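Local coordinates for PA3566 protein (Pseudomonas aeruginosa, PDB 1X7V) that is of unknown function but belongs to the antibiotic biosynthesis monooxygenase family of dimeric alpha-beta barrel proteins, consistent with a possible oxidoreductase role, at residues 72-75 and 76-80. Sequence-based numbering, arbitrary orientation.
Sequences NTEH and FLRFS
A local N-cap contact starts the short surface helix 74-80: T73 caps F76, three residues on, just after helix 64-71 on the helical side of the four-stranded antiparallel sheet of this alpha-beta plait. Its OG1, set between the backbone N and the carbonyl carbon (chi1 60°), faces the first turn and accepts from F76 N at 3.3 Å, while its carbonyl O takes L77 N at 3.0 Å. The same hydroxyl also bonds the carbonyl of H70, tying the cap to the end of the preceding helix. OG1 lies 3.2 Å from F76 CB and 3.1 Å above the plane of the H75 ring, offset toward its rim. F76 in turn meets H70 edge-to-face, and H75 NE2 bonds E37, just past helix 20-36; H75 and F79 also pack against that helix. On the solvent side, one turn apart, E74 OE1 makes a salt bridge to R78 NH1 at 3.2 Å, the carboxylate and guanidinium planes 43° apart. A bend at chi3 (-61°) turns R78 back, with E74 O and H75 N over one face of its guanidinium; E74 O accepts R78 N at 2.9 Å. Further on, S80 OG bonds F76 O at 3.1 Å. A hydroxyl thus satisfies an amide of the first turn that has no helical carbonyl before it, and the negative charge of E74, beside the helix start, is probably favoured by the helix dipole in addition to its pairing with R78.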
loop_
_atom_site.group_PDB
_atom_site.type_symbol
_atom_site.label_atom_id
_atom_site.label_comp_id
_atom_site.label_asym_id
_atom_site.label_seq_id
_atom_site.Cartn_x
_atom_site.Cartn_y
_atom_site.Cartn_z
ATOM N N ASN A 72 4.569 11.797 1.835
ATOM C CA ASN A 72 4.590 12.919 2.727
ATOM C C ASN A 72 3.226 13.253 3.271
ATOM O O ASN A 72 3.100 14.176 4.033
ATOM C CB ASN A 72 5.238 14.081 2.023
ATOM C CG ASN A 72 6.723 13.838 1.830
ATOM O OD1 ASN A 72 7.527 14.371 2.578
ATOM N ND2 ASN A 72 7.081 12.940 0.919
ATOM N N THR A 73 2.211 12.465 2.898
ATOM C CA THR A 73 0.858 12.755 3.328
ATOM C C THR A 73 0.703 12.328 4.755
ATOM O O THR A 73 1.425 11.457 5.231
ATOM C CB THR A 73 -0.233 12.052 2.446
ATOM O OG1 THR A 73 -0.064 10.632 2.507
ATOM C CG2 THR A 73 -0.131 12.497 1.011
ATOM N N GLU A 74 -0.304 12.930 5.382
ATOM C CA GLU A 74 -0.767 12.656 6.733
ATOM C C GLU A 74 -1.204 11.206 6.903
ATOM O O GLU A 74 -0.753 10.544 7.803
ATOM C CB GLU A 74 -1.948 13.569 6.994
ATOM C CG GLU A 74 -2.399 13.683 8.419
ATOM C CD GLU A 74 -3.258 14.953 8.704
ATOM O OE1 GLU A 74 -3.606 15.194 9.886
ATOM O OE2 GLU A 74 -3.570 15.734 7.763
ATOM N N HIS A 75 -2.060 10.727 6.005
ATOM C CA HIS A 75 -2.533 9.338 6.046
ATOM C C HIS A 75 -1.403 8.331 5.931
ATOM O O HIS A 75 -1.342 7.357 6.704
ATOM C CB HIS A 75 -3.694 9.056 5.041
ATOM C CG HIS A 75 -3.374 9.355 3.611
ATOM N ND1 HIS A 75 -3.395 10.632 3.095
ATOM C CD2 HIS A 75 -3.089 8.530 2.575
ATOM C CE1 HIS A 75 -3.079 10.585 1.803
ATOM N NE2 HIS A 75 -2.876 9.321 1.467
ATOM N N PHE A 76 -0.478 8.568 5.017
ATOM C CA PHE A 76 0.603 7.657 4.844
ATOM C C PHE A 76 1.509 7.625 6.085
ATOM O O PHE A 76 1.958 6.549 6.533
ATOM C CB PHE A 76 1.443 8.049 3.640
ATOM C CG PHE A 76 2.610 7.130 3.417
ATOM C CD1 PHE A 76 2.450 5.970 2.686
ATOM C CD2 PHE A 76 3.850 7.411 3.994
ATOM C CE1 PHE A 76 3.524 5.094 2.470
ATOM C CE2 PHE A 76 4.934 6.523 3.809
ATOM C CZ PHE A 76 4.762 5.375 3.063
ATOM N N LEU A 77 1.812 8.795 6.628
ATOM C CA LEU A 77 2.668 8.836 7.821
ATOM C C LEU A 77 1.967 8.297 9.065
ATOM O O LEU A 77 2.622 7.702 9.909
ATOM C CB LEU A 77 3.221 10.221 8.054
ATOM C CG LEU A 77 4.212 10.678 6.986
ATOM C CD1 LEU A 77 4.598 12.119 7.239
ATOM C CD2 LEU A 77 5.470 9.798 6.872
ATOM N N ARG A 78 0.646 8.450 9.161
ATOM C CA ARG A 78 -0.109 7.808 10.248
ATOM C C ARG A 78 -0.027 6.270 10.247
ATOM O O ARG A 78 -0.044 5.632 11.326
ATOM C CB ARG A 78 -1.573 8.240 10.258
ATOM C CG ARG A 78 -1.796 9.607 10.885
ATOM C CD ARG A 78 -3.277 9.850 11.145
ATOM N NE ARG A 78 -4.034 9.815 9.886
ATOM C CZ ARG A 78 -4.575 10.872 9.276
ATOM N NH1 ARG A 78 -4.520 12.103 9.807
ATOM N NH2 ARG A 78 -5.207 10.697 8.128
ATOM N N PHE A 79 0.081 5.684 9.060
ATOM C CA PHE A 79 0.248 4.250 8.958
ATOM C C PHE A 79 1.621 3.850 9.551
ATOM O O PHE A 79 1.735 2.871 10.333
ATOM C CB PHE A 79 0.108 3.769 7.525
ATOM C CG PHE A 79 0.416 2.341 7.389
ATOM C CD1 PHE A 79 -0.543 1.400 7.709
ATOM C CD2 PHE A 79 1.705 1.919 7.076
ATOM C CE1 PHE A 79 -0.261 0.048 7.649
ATOM C CE2 PHE A 79 2.001 0.572 7.024
ATOM C CZ PHE A 79 1.000 -0.376 7.306
ATOM N N SER A 80 2.628 4.666 9.234
ATOM C CA SER A 80 3.984 4.486 9.736
ATOM C C SER A 80 4.080 4.612 11.247
ATOM O O SER A 80 4.959 3.986 11.853
ATOM C CB SER A 80 4.928 5.528 9.106
ATOM O OG SER A 80 4.677 5.662 7.719
#